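PDB 2VE3: putative cytochrome P450 120 from Synechocystis sp., which probably acts as a heme-dependent monooxygenase, and binds retinoic acid in a pocket beside the heme. Local coordinates for residues A138-W143 with N435-L440; L270-D275 with W414-G419; R279-Q284 with R407-F412. One frame throughout, in Å; residues are numbered along the deposited sequence.

Interaction 1 (A138-W143 with N435-L440); sequences ANEVIW and NLRVKL
V141 and V438 face each other at the middle of a short antiparallel pairing in the three-stranded sheet of the cytochrome P450 fold usually called β3, whose central strand, 437-442, lies between strands 140-142 and 412-416. The two valines exchange backbone bonds, V141 N giving to V438 O at 2.8 Å and V438 N to V141 O at 2.9 Å, and W143 N adds a third to L436 O (2.8 Å). The faces of such a sheet can differ sharply, and here they do. On one, the indole of W143 is turned obliquely to its neighbours: CE3 meets V438 CG2 at 3.5 Å, while the L440 side chain crosses the indole at about a right angle and sets CD2 3.6 Å from CH2. V438 CG2 stands between its backbone N and carbonyl carbon, with CG1 beside the N, and this fork brings both methyls to CE3. W135 and W414 each meet W143 edge-to-face, so an aromatic cluster backs this side of the sheet. The other face is mainly polar and charged. E140 reaches diagonally across to R437 of the neighbouring strand, with its CG anti to the backbone N (chi1 170°) and the chain extended; its carboxylate stands nearly perpendicular to the R437 guanidinium, the planes 85° apart. I142 runs alongside the arginine, pointing the same way, and brings CD1 to 3.6 Å from NH2. Further along, the extended K439 chain lies side by side with N139 and touches it through CE, 3.9 Å from OD1. The salt bridge is itself lopsided: R437 NH1 uses an N-H in the guanidinium plane, yet at 2.8 Å it meets E140 OE2 from above the carboxylate, 52° out of its plane.

Interaction 2 (L270-D275 with W414-G419); sequences LGQHSD and WTLLPG
L270 begins the contact by laying its CB against the six-membered ring of W414, 3.7 Å from CZ2. The rest of the leucine side chain turns away, so the methylene does the touching, and it comes at the indole obliquely. W414 reaches it because its CG sits in the crowded position between backbone N and carbonyl carbon (chi1 66°). The indole is fixed further: W414 NE1 donates to the carbonyl of C267, about one turn back in helix 241-272, and R277 of the next helix makes a cation-pi contact with the ring. G271, next along, illustrates how a residue without a side chain allows close approach. Its CA lies 3.4 Å from W414 NE1 and also backs onto L416, and a CB built on it would point toward the strand and come 2.9 Å from L416 CD2, a clash. The carbonyl of G271 joins the strand through a water, which donates to G271 O at 3.1 Å and accepts from L416 N at 2.8 Å; this bridge is the polar link between the two segments. Q272 then crosses L416 at about a right angle, its CG 3.5 Å from CD1, so that the leucine meets the aliphatic part of the glutamine. L416 projects toward the helix from its strand, and CD1 is the branch that reaches Q272. At H273 the chain leaves this surface: the residue takes the N-cap position of the next helix, which S274 and D275 begin, and its ring meets F362. The whole is helix-end-on-sheet packing of the cytochrome P450 fold, in which the C-terminal end of the long helix 241-272, corresponding to helix I, rests on the outer strand 412-416 of the β3 sheet just before the chain turns into helix 274-285, helix J.

Interaction 3 (R279-Q284 with R407-F412); sequences RVRQEQ and RLIQQF
R281 and I409 join two helices of the cytochrome P450 fold, 274-285 and 394-411, which correspond to helices J and L; where they meet, their axes run at 90° to each other. A general lesson is that one arginine can combine apolar packing with a side-on, two-nitrogen grip on one carbonyl. From its CB, R281 rests on I409 CG2 at 3.7 Å, and CG remains within 4.1 Å of the same methyl. CD lies 4.0 Å from I409 O. Here the chain bends, chi3 being -74°, and this turn carries the guanidinium side-on to that carbonyl. NE donates to I409 O at 2.8 Å from above the carbonyl plane, 37° out of it, and NH2 donates to the same oxygen. NE, CZ and NH2 also all stay within 3.8 Å of I409 CG2. I409 O lies in the guanidinium plane, at the edge formed by NE and NH2, so two bonds to one acceptor fix the rotation of the group, edge-on to the carbonyl near the C-terminal end of helix 394-411. NH1 forms a salt bridge with D413, just beyond the helix. Replacing R281 by a leucine would probably keep some packing on I409 CG2 but cost I409 O these two donors and D413 this salt bridge. Beside the arginine, the V280 side chain crosses I409 at about a right angle, CG1 lying 3.6 Å from CD1; Y303 and L304 of helix 302-314 also cover V280. The isoleucine is thereby shared, with CG2 against the arginine and CD1 against the valine, while its carbonyl oxygen receives R281 NH2 at 2.8 Å in the carbonyl plane, on a lone pair.

The three contacts show how chemistry follows position in one region of the fold. Interactions 1 and 2 share a sheet: strands 437-442 and 412-416 are neighbours, joined by probable backbone bonds from T415 N to K439 O and L417 N to R437 O. Interaction 2 ends where helix 274-285, used by interaction 3, begins, and helix 394-411 runs on into strand 412-416. W414 and L408 link all three, since W143 packs on both. Interactions 1 and 2 are partly buried; the first combines strand bonding with a charged outer face, the second is mainly apolar with one water bridge. Interaction 3, the buried one, joins helices through arginine-to-carbonyl bonds.

Interaction 1 (A138-W143 with N435-L440)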
loop_
_atom_site.group_PDB
_atom_site.type_symbol
_atom_site.label_atom_id
_atom_site.label_comp_id
_atom_site.label_asym_id
_atom_site.label_seq_id
_atom_site.Cartn_x
_atom_site.Cartn_y
_atom_site.Cartn_z
ATOM N N ALA A 138 4.675 16.950 -22.914
ATOM C CA ALA A 138 3.821 18.003 -22.342
ATOM C C ALA A 138 4.628 19.157 -21.759
ATOM O O ALA A 138 5.844 19.040 -21.569
ATOM C CB ALA A 138 2.887 17.414 -21.268
ATOM N N ASN A 139 3.956 20.273 -21.483
ATOM C CA ASN A 139 4.586 21.356 -20.738
ATOM C C ASN A 139 4.508 21.014 -19.248
ATOM O O ASN A 139 5.265 20.165 -18.770
ATOM C CB ASN A 139 3.940 22.717 -21.062
ATOM C CG ASN A 139 4.815 23.904 -20.646
ATOM O OD1 ASN A 139 6.049 23.845 -20.718
ATOM N ND2 ASN A 139 4.172 24.994 -20.222
ATOM N N GLU A 140 3.592 21.648 -18.523
ATOM C CA GLU A 140 3.268 21.238 -17.163
ATOM C C GLU A 140 2.519 19.894 -17.147
ATOM O O GLU A 140 1.585 19.678 -17.932
ATOM C CB GLU A 140 2.445 22.323 -16.477
ATOM C CG GLU A 140 1.844 21.922 -15.127
ATOM C CD GLU A 140 1.221 23.093 -14.390
ATOM O OE1 GLU A 140 1.196 24.214 -14.942
ATOM O OE2 GLU A 140 0.772 22.903 -13.248
ATOM N N VAL A 141 2.956 18.989 -16.271
ATOM C CA VAL A 141 2.198 17.768 -15.984
ATOM C C VAL A 141 1.588 17.846 -14.583
ATOM O O VAL A 141 2.300 18.053 -13.605
ATOM C CB VAL A 141 3.057 16.492 -16.136
ATOM C CG1 VAL A 141 2.209 15.226 -15.903
ATOM C CG2 VAL A 141 3.697 16.447 -17.516
ATOM N N ILE A 142 0.262 17.726 -14.500
ATOM C CA ILE A 142 -0.419 17.508 -13.213
ATOM C C ILE A 142 -0.250 16.018 -12.876
ATOM O O ILE A 142 -1.049 15.185 -13.323
ATOM C CB ILE A 142 -1.916 17.921 -13.273
ATOM C CG1 ILE A 142 -2.038 19.384 -13.722
ATOM C CG2 ILE A 142 -2.617 17.670 -11.928
ATOM C CD1 ILE A 142 -3.493 19.893 -13.868
ATOM N N TRP A 143 0.799 15.690 -12.109
ATOM C CA TRP A 143 1.317 14.313 -12.085
ATOM C C TRP A 143 0.477 13.286 -11.349
ATOM O O TRP A 143 0.350 12.158 -11.815
ATOM C CB TRP A 143 2.739 14.233 -11.518
ATOM C CG TRP A 143 3.639 13.310 -12.269
ATOM C CD1 TRP A 143 3.270 12.343 -13.156
ATOM C CD2 TRP A 143 5.073 13.265 -12.194
ATOM N NE1 TRP A 143 4.387 11.704 -13.657
ATOM C CE2 TRP A 143 5.506 12.255 -13.083
ATOM C CE3 TRP A 143 6.036 13.991 -11.467
ATOM C CZ2 TRP A 143 6.862 11.949 -13.267
ATOM C CZ3 TRP A 143 7.387 13.695 -11.664
ATOM C CH2 TRP A 143 7.782 12.683 -12.553
ATOM N N ASN A 435 -1.970 17.845 -6.335
ATOM C CA ASN A 435 -1.752 16.803 -7.358
ATOM C C ASN A 435 -0.409 16.799 -8.100
ATOM O O ASN A 435 -0.310 16.255 -9.199
ATOM C CB ASN A 435 -2.893 16.760 -8.374
ATOM C CG ASN A 435 -4.249 16.554 -7.727
ATOM O OD1 ASN A 435 -4.539 15.490 -7.184
ATOM N ND2 ASN A 435 -5.091 17.579 -7.791
ATOM N N LEU A 436 0.603 17.414 -7.493
ATOM C CA LEU A 436 1.996 17.332 -7.945
ATOM C C LEU A 436 2.220 17.914 -9.330
ATOM O O LEU A 436 2.366 17.181 -10.319
ATOM C CB LEU A 436 2.505 15.890 -7.893
ATOM C CG LEU A 436 3.725 15.492 -7.057
ATOM C CD1 LEU A 436 4.455 14.357 -7.758
ATOM C CD2 LEU A 436 4.670 16.638 -6.675
ATOM N N ARG A 437 2.268 19.241 -9.398
ATOM C CA ARG A 437 2.469 19.931 -10.663
ATOM C C ARG A 437 3.958 20.012 -10.940
ATOM O O ARG A 437 4.719 20.521 -10.118
ATOM C CB ARG A 437 1.853 21.328 -10.617
ATOM C CG ARG A 437 0.370 21.319 -10.295
ATOM C CD ARG A 437 -0.232 22.726 -10.273
ATOM N NE ARG A 437 -1.693 22.636 -10.253
ATOM C CZ ARG A 437 -2.444 22.420 -11.333
ATOM N NH1 ARG A 437 -1.875 22.292 -12.527
ATOM N NH2 ARG A 437 -3.767 22.334 -11.222
ATOM N N VAL A 438 4.360 19.497 -12.097
ATOM C CA VAL A 438 5.777 19.392 -12.483
ATOM C C VAL A 438 6.012 19.815 -13.933
ATOM O O VAL A 438 5.071 19.918 -14.711
ATOM C CB VAL A 438 6.305 17.940 -12.314
ATOM C CG1 VAL A 438 6.205 17.494 -10.859
ATOM C CG2 VAL A 438 5.557 16.963 -13.253
ATOM N N LYS A 439 7.267 20.095 -14.269
ATOM C CA LYS A 439 7.728 20.103 -15.651
ATOM C C LYS A 439 8.872 19.117 -15.685
ATOM O O LYS A 439 9.739 19.158 -14.808
ATOM C CB LYS A 439 8.234 21.490 -16.066
ATOM C CG LYS A 439 7.175 22.357 -16.737
ATOM C CD LYS A 439 7.516 23.835 -16.642
ATOM C CE LYS A 439 6.279 24.698 -16.888
ATOM N NZ LYS A 439 6.547 26.102 -16.487
ATOM N N LEU A 440 8.864 18.218 -16.667
ATOM C CA LEU A 440 10.004 17.334 -16.886
ATOM C C LEU A 440 10.957 17.968 -17.902
ATOM O O LEU A 440 10.523 18.541 -18.903
ATOM C CB LEU A 440 9.561 15.940 -17.358
ATOM C CG LEU A 440 8.526 15.092 -16.588
ATOM C CD1 LEU A 440 8.582 13.638 -17.065
ATOM C CD2 LEU A 440 8.671 15.143 -15.079
HETATM O O HOH W 1 6.612 17.924 -18.973
#

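Interaction 2 (L270-D275 with W414-G419)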
loop_
_atom_site.group_PDB
_atom_site.type_symbol
_atom_site.label_atom_id
_atom_site.label_comp_id
_atom_site.label_asym_id
_atom_site.label_seq_id
_atom_site.Cartn_x
_atom_site.Cartn_y
_atom_site.Cartn_z
ATOM N N LEU A 270 12.244 13.190 -4.545
ATOM C CA LEU A 270 13.424 13.317 -5.402
ATOM C C LEU A 270 13.263 14.551 -6.260
ATOM O O LEU A 270 14.209 15.000 -6.880
ATOM C CB LEU A 270 13.641 12.057 -6.235
ATOM C CG LEU A 270 14.432 10.893 -5.605
ATOM C CD1 LEU A 270 15.900 11.198 -5.488
ATOM C CD2 LEU A 270 13.870 10.418 -4.250
ATOM N N GLY A 271 12.048 15.102 -6.261
ATOM C CA GLY A 271 11.775 16.436 -6.801
ATOM C C GLY A 271 12.440 17.531 -5.981
ATOM O O GLY A 271 12.985 18.487 -6.540
ATOM N N GLN A 272 12.394 17.370 -4.656
ATOM C CA GLN A 272 12.932 18.338 -3.689
ATOM C C GLN A 272 14.391 18.101 -3.247
ATOM O O GLN A 272 14.944 18.911 -2.499
ATOM C CB GLN A 272 12.065 18.356 -2.419
ATOM C CG GLN A 272 10.619 18.724 -2.605
ATOM C CD GLN A 272 9.818 18.504 -1.342
ATOM O OE1 GLN A 272 9.687 17.379 -0.875
ATOM N NE2 GLN A 272 9.284 19.574 -0.779
ATOM N N HIS A 273 14.998 16.996 -3.663
ATOM C CA HIS A 273 16.377 16.675 -3.261
ATOM C C HIS A 273 17.163 16.238 -4.479
ATOM O O HIS A 273 17.398 15.041 -4.686
ATOM C CB HIS A 273 16.409 15.557 -2.212
ATOM C CG HIS A 273 15.670 15.879 -0.951
ATOM N ND1 HIS A 273 16.308 16.270 0.208
ATOM C CD2 HIS A 273 14.347 15.855 -0.667
ATOM C CE1 HIS A 273 15.405 16.475 1.152
ATOM N NE2 HIS A 273 14.205 16.241 0.643
ATOM N N SER A 274 17.536 17.224 -5.294
ATOM C CA SER A 274 18.224 17.009 -6.557
ATOM C C SER A 274 19.651 16.440 -6.428
ATOM O O SER A 274 20.258 16.023 -7.419
ATOM C CB SER A 274 18.256 18.331 -7.323
ATOM O OG SER A 274 18.988 19.312 -6.591
ATOM N N ASP A 275 20.201 16.495 -5.227
ATOM C CA ASP A 275 21.514 15.954 -4.940
ATOM C C ASP A 275 21.399 14.454 -4.805
ATOM O O ASP A 275 22.259 13.725 -5.269
ATOM C CB ASP A 275 22.087 16.575 -3.653
ATOM C CG ASP A 275 21.156 16.408 -2.436
ATOM O OD1 ASP A 275 19.907 16.484 -2.581
ATOM O OD2 ASP A 275 21.685 16.219 -1.319
ATOM N N TRP A 414 13.334 16.923 -13.201
ATOM C CA TRP A 414 12.039 17.572 -13.062
ATOM C C TRP A 414 11.997 18.634 -11.976
ATOM O O TRP A 414 12.792 18.627 -11.012
ATOM C CB TRP A 414 10.908 16.540 -12.912
ATOM C CG TRP A 414 10.934 15.713 -11.649
ATOM C CD1 TRP A 414 10.151 15.893 -10.540
ATOM C CD2 TRP A 414 11.758 14.568 -11.374
ATOM N NE1 TRP A 414 10.430 14.941 -9.604
ATOM C CE2 TRP A 414 11.425 14.121 -10.079
ATOM C CE3 TRP A 414 12.746 13.878 -12.096
ATOM C CZ2 TRP A 414 12.041 13.009 -9.485
ATOM C CZ3 TRP A 414 13.359 12.774 -11.508
ATOM C CH2 TRP A 414 13.003 12.352 -10.214
ATOM N N THR A 415 11.063 19.555 -12.159
ATOM C CA THR A 415 10.872 20.669 -11.265
ATOM C C THR A 415 9.452 20.662 -10.748
ATOM O O THR A 415 8.496 20.587 -11.525
ATOM C CB THR A 415 11.127 22.015 -11.995
ATOM O OG1 THR A 415 12.339 21.924 -12.749
ATOM C CG2 THR A 415 11.242 23.167 -11.021
ATOM N N LEU A 416 9.337 20.757 -9.428
ATOM C CA LEU A 416 8.064 20.954 -8.755
ATOM C C LEU A 416 7.683 22.430 -8.813
ATOM O O LEU A 416 8.296 23.259 -8.147
ATOM C CB LEU A 416 8.153 20.496 -7.291
ATOM C CG LEU A 416 8.659 19.077 -6.951
ATOM C CD1 LEU A 416 8.625 18.870 -5.458
ATOM C CD2 LEU A 416 7.839 17.993 -7.613
ATOM N N LEU A 417 6.654 22.749 -9.591
ATOM C CA LEU A 417 6.262 24.141 -9.830
ATOM C C LEU A 417 6.036 24.948 -8.557
ATOM O O LEU A 417 5.501 24.428 -7.565
ATOM C CB LEU A 417 5.049 24.225 -10.771
ATOM C CG LEU A 417 5.276 23.605 -12.156
ATOM C CD1 LEU A 417 4.134 23.946 -13.090
ATOM C CD2 LEU A 417 6.614 24.050 -12.755
ATOM N N PRO A 418 6.508 26.209 -8.556
ATOM C CA PRO A 418 6.344 27.089 -7.405
ATOM C C PRO A 418 4.882 27.425 -7.160
ATOM O O PRO A 418 4.056 27.355 -8.087
ATOM C CB PRO A 418 7.150 28.336 -7.790
ATOM C CG PRO A 418 8.125 27.851 -8.828
ATOM C CD PRO A 418 7.305 26.852 -9.613
ATOM N N GLY A 419 4.571 27.742 -5.906
ATOM C CA GLY A 419 3.205 28.024 -5.500
ATOM C C GLY A 419 2.251 26.893 -5.837
ATOM O O GLY A 419 1.376 27.058 -6.684
HETATM O O HOH W 2 11.763 20.939 -7.953
#

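Interaction 3 (R279-Q284 with R407-F412)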
loop_
_atom_site.group_PDB
_atom_site.type_symbol
_atom_site.label_atom_id
_atom_site.label_comp_id
_atom_site.label_asym_id
_atom_site.label_seq_id
_atom_site.Cartn_x
_atom_site.Cartn_y
_atom_site.Cartn_z
ATOM N N ARG A 279 22.939 11.330 -7.322
ATOM C CA ARG A 279 23.653 10.157 -6.834
ATOM C C ARG A 279 23.047 8.862 -7.365
ATOM O O ARG A 279 23.772 7.899 -7.619
ATOM C CB ARG A 279 23.692 10.121 -5.308
ATOM C CG ARG A 279 24.442 11.285 -4.645
ATOM C CD ARG A 279 24.712 10.993 -3.170
ATOM N NE ARG A 279 25.403 9.712 -2.993
ATOM C CZ ARG A 279 25.469 9.024 -1.853
ATOM N NH1 ARG A 279 24.866 9.478 -0.754
ATOM N NH2 ARG A 279 26.140 7.868 -1.816
ATOM N N VAL A 280 21.723 8.840 -7.512
ATOM C CA VAL A 280 21.014 7.724 -8.156
ATOM C C VAL A 280 21.463 7.605 -9.616
ATOM O O VAL A 280 21.727 6.504 -10.114
ATOM C CB VAL A 280 19.458 7.883 -8.077
ATOM C CG1 VAL A 280 18.745 6.832 -8.932
ATOM C CG2 VAL A 280 18.975 7.798 -6.652
ATOM N N ARG A 281 21.549 8.755 -10.282
ATOM C CA ARG A 281 21.932 8.835 -11.677
ATOM C C ARG A 281 23.382 8.398 -11.874
ATOM O O ARG A 281 23.694 7.716 -12.836
ATOM C CB ARG A 281 21.711 10.252 -12.216
ATOM C CG ARG A 281 21.807 10.364 -13.745
ATOM C CD ARG A 281 21.308 11.723 -14.267
ATOM N NE ARG A 281 19.846 11.841 -14.216
ATOM C CZ ARG A 281 19.175 12.852 -13.658
ATOM N NH1 ARG A 281 19.808 13.879 -13.093
ATOM N NH2 ARG A 281 17.852 12.846 -13.686
ATOM N N GLN A 282 24.251 8.812 -10.955
ATOM C CA GLN A 282 25.662 8.448 -10.960
ATOM C C GLN A 282 25.805 6.933 -10.825
ATOM O O GLN A 282 26.706 6.326 -11.414
ATOM C CB GLN A 282 26.399 9.175 -9.824
ATOM C CG GLN A 282 27.887 8.809 -9.690
ATOM C CD GLN A 282 28.588 9.420 -8.464
ATOM O OE1 GLN A 282 29.714 9.929 -8.570
ATOM N NE2 GLN A 282 27.934 9.355 -7.299
ATOM N N GLU A 283 24.902 6.329 -10.051
ATOM C CA GLU A 283 24.888 4.890 -9.847
ATOM C C GLU A 283 24.521 4.152 -11.125
ATOM O O GLU A 283 25.179 3.175 -11.484
ATOM C CB GLU A 283 23.939 4.507 -8.707
ATOM C CG GLU A 283 23.836 3.016 -8.463
ATOM C CD GLU A 283 22.925 2.675 -7.305
ATOM O OE1 GLU A 283 21.700 2.962 -7.379
ATOM O OE2 GLU A 283 23.449 2.116 -6.324
ATOM N N GLN A 284 23.480 4.622 -11.812
ATOM C CA GLN A 284 23.016 3.964 -13.042
ATOM C C GLN A 284 23.921 4.266 -14.238
ATOM O O GLN A 284 23.710 3.722 -15.332
ATOM C CB GLN A 284 21.548 4.299 -13.354
ATOM C CG GLN A 284 21.223 5.768 -13.291
ATOM C CD GLN A 284 19.807 6.108 -13.709
ATOM O OE1 GLN A 284 18.823 5.579 -13.187
ATOM N NE2 GLN A 284 19.700 7.015 -14.650
ATOM N N ARG A 407 13.977 4.448 -14.874
ATOM C CA ARG A 407 13.622 5.061 -16.161
ATOM C C ARG A 407 13.370 6.561 -16.098
ATOM O O ARG A 407 13.662 7.278 -17.060
ATOM C CB ARG A 407 12.427 4.360 -16.788
ATOM C CG ARG A 407 12.717 2.958 -17.252
ATOM C CD ARG A 407 13.854 2.918 -18.249
ATOM N NE ARG A 407 13.803 1.687 -19.023
ATOM C CZ ARG A 407 14.774 1.231 -19.808
ATOM N NH1 ARG A 407 15.918 1.897 -19.919
ATOM N NH2 ARG A 407 14.596 0.083 -20.466
ATOM N N LEU A 408 12.821 7.034 -14.980
ATOM C CA LEU A 408 12.537 8.451 -14.819
ATOM C C LEU A 408 13.823 9.259 -14.654
ATOM O O LEU A 408 13.995 10.291 -15.301
ATOM C CB LEU A 408 11.592 8.699 -13.638
ATOM C CG LEU A 408 11.328 10.172 -13.279
ATOM C CD1 LEU A 408 10.637 10.934 -14.402
ATOM C CD2 LEU A 408 10.549 10.300 -11.968
ATOM N N ILE A 409 14.723 8.784 -13.800
ATOM C CA ILE A 409 15.970 9.503 -13.553
ATOM C C ILE A 409 16.944 9.443 -14.745
ATOM O O ILE A 409 17.626 10.423 -15.042
ATOM C CB ILE A 409 16.613 9.099 -12.193
ATOM C CG1 ILE A 409 15.806 9.734 -11.057
ATOM C CG2 ILE A 409 18.085 9.549 -12.114
ATOM C CD1 ILE A 409 16.234 9.350 -9.655
ATOM N N GLN A 410 16.998 8.307 -15.441
ATOM C CA GLN A 410 17.883 8.196 -16.614
ATOM C C GLN A 410 17.494 9.144 -17.759
ATOM O O GLN A 410 18.362 9.638 -18.487
ATOM C CB GLN A 410 18.040 6.741 -17.091
ATOM C CG GLN A 410 16.913 6.203 -17.951
ATOM C CD GLN A 410 17.275 4.918 -18.684
ATOM O OE1 GLN A 410 16.768 3.846 -18.357
ATOM N NE2 GLN A 410 18.147 5.021 -19.683
ATOM N N GLN A 411 16.202 9.418 -17.894
ATOM C CA GLN A 411 15.699 10.256 -18.986
ATOM C C GLN A 411 15.399 11.714 -18.618
ATOM O O GLN A 411 15.507 12.598 -19.473
ATOM C CB GLN A 411 14.437 9.632 -19.582
ATOM C CG GLN A 411 14.653 8.271 -20.186
ATOM C CD GLN A 411 13.351 7.586 -20.478
ATOM O OE1 GLN A 411 12.516 8.100 -21.235
ATOM N NE2 GLN A 411 13.157 6.417 -19.879
ATOM N N PHE A 412 14.994 11.971 -17.374
ATOM C CA PHE A 412 14.541 13.320 -17.014
ATOM C C PHE A 412 15.070 13.867 -15.694
ATOM O O PHE A 412 15.286 13.124 -14.733
ATOM C CB PHE A 412 13.011 13.386 -16.936
ATOM C CG PHE A 412 12.302 13.065 -18.226
ATOM C CD1 PHE A 412 12.041 14.062 -19.157
ATOM C CD2 PHE A 412 11.850 11.761 -18.485
ATOM C CE1 PHE A 412 11.352 13.763 -20.352
ATOM C CE2 PHE A 412 11.168 11.454 -19.667
ATOM C CZ PHE A 412 10.919 12.454 -20.602
#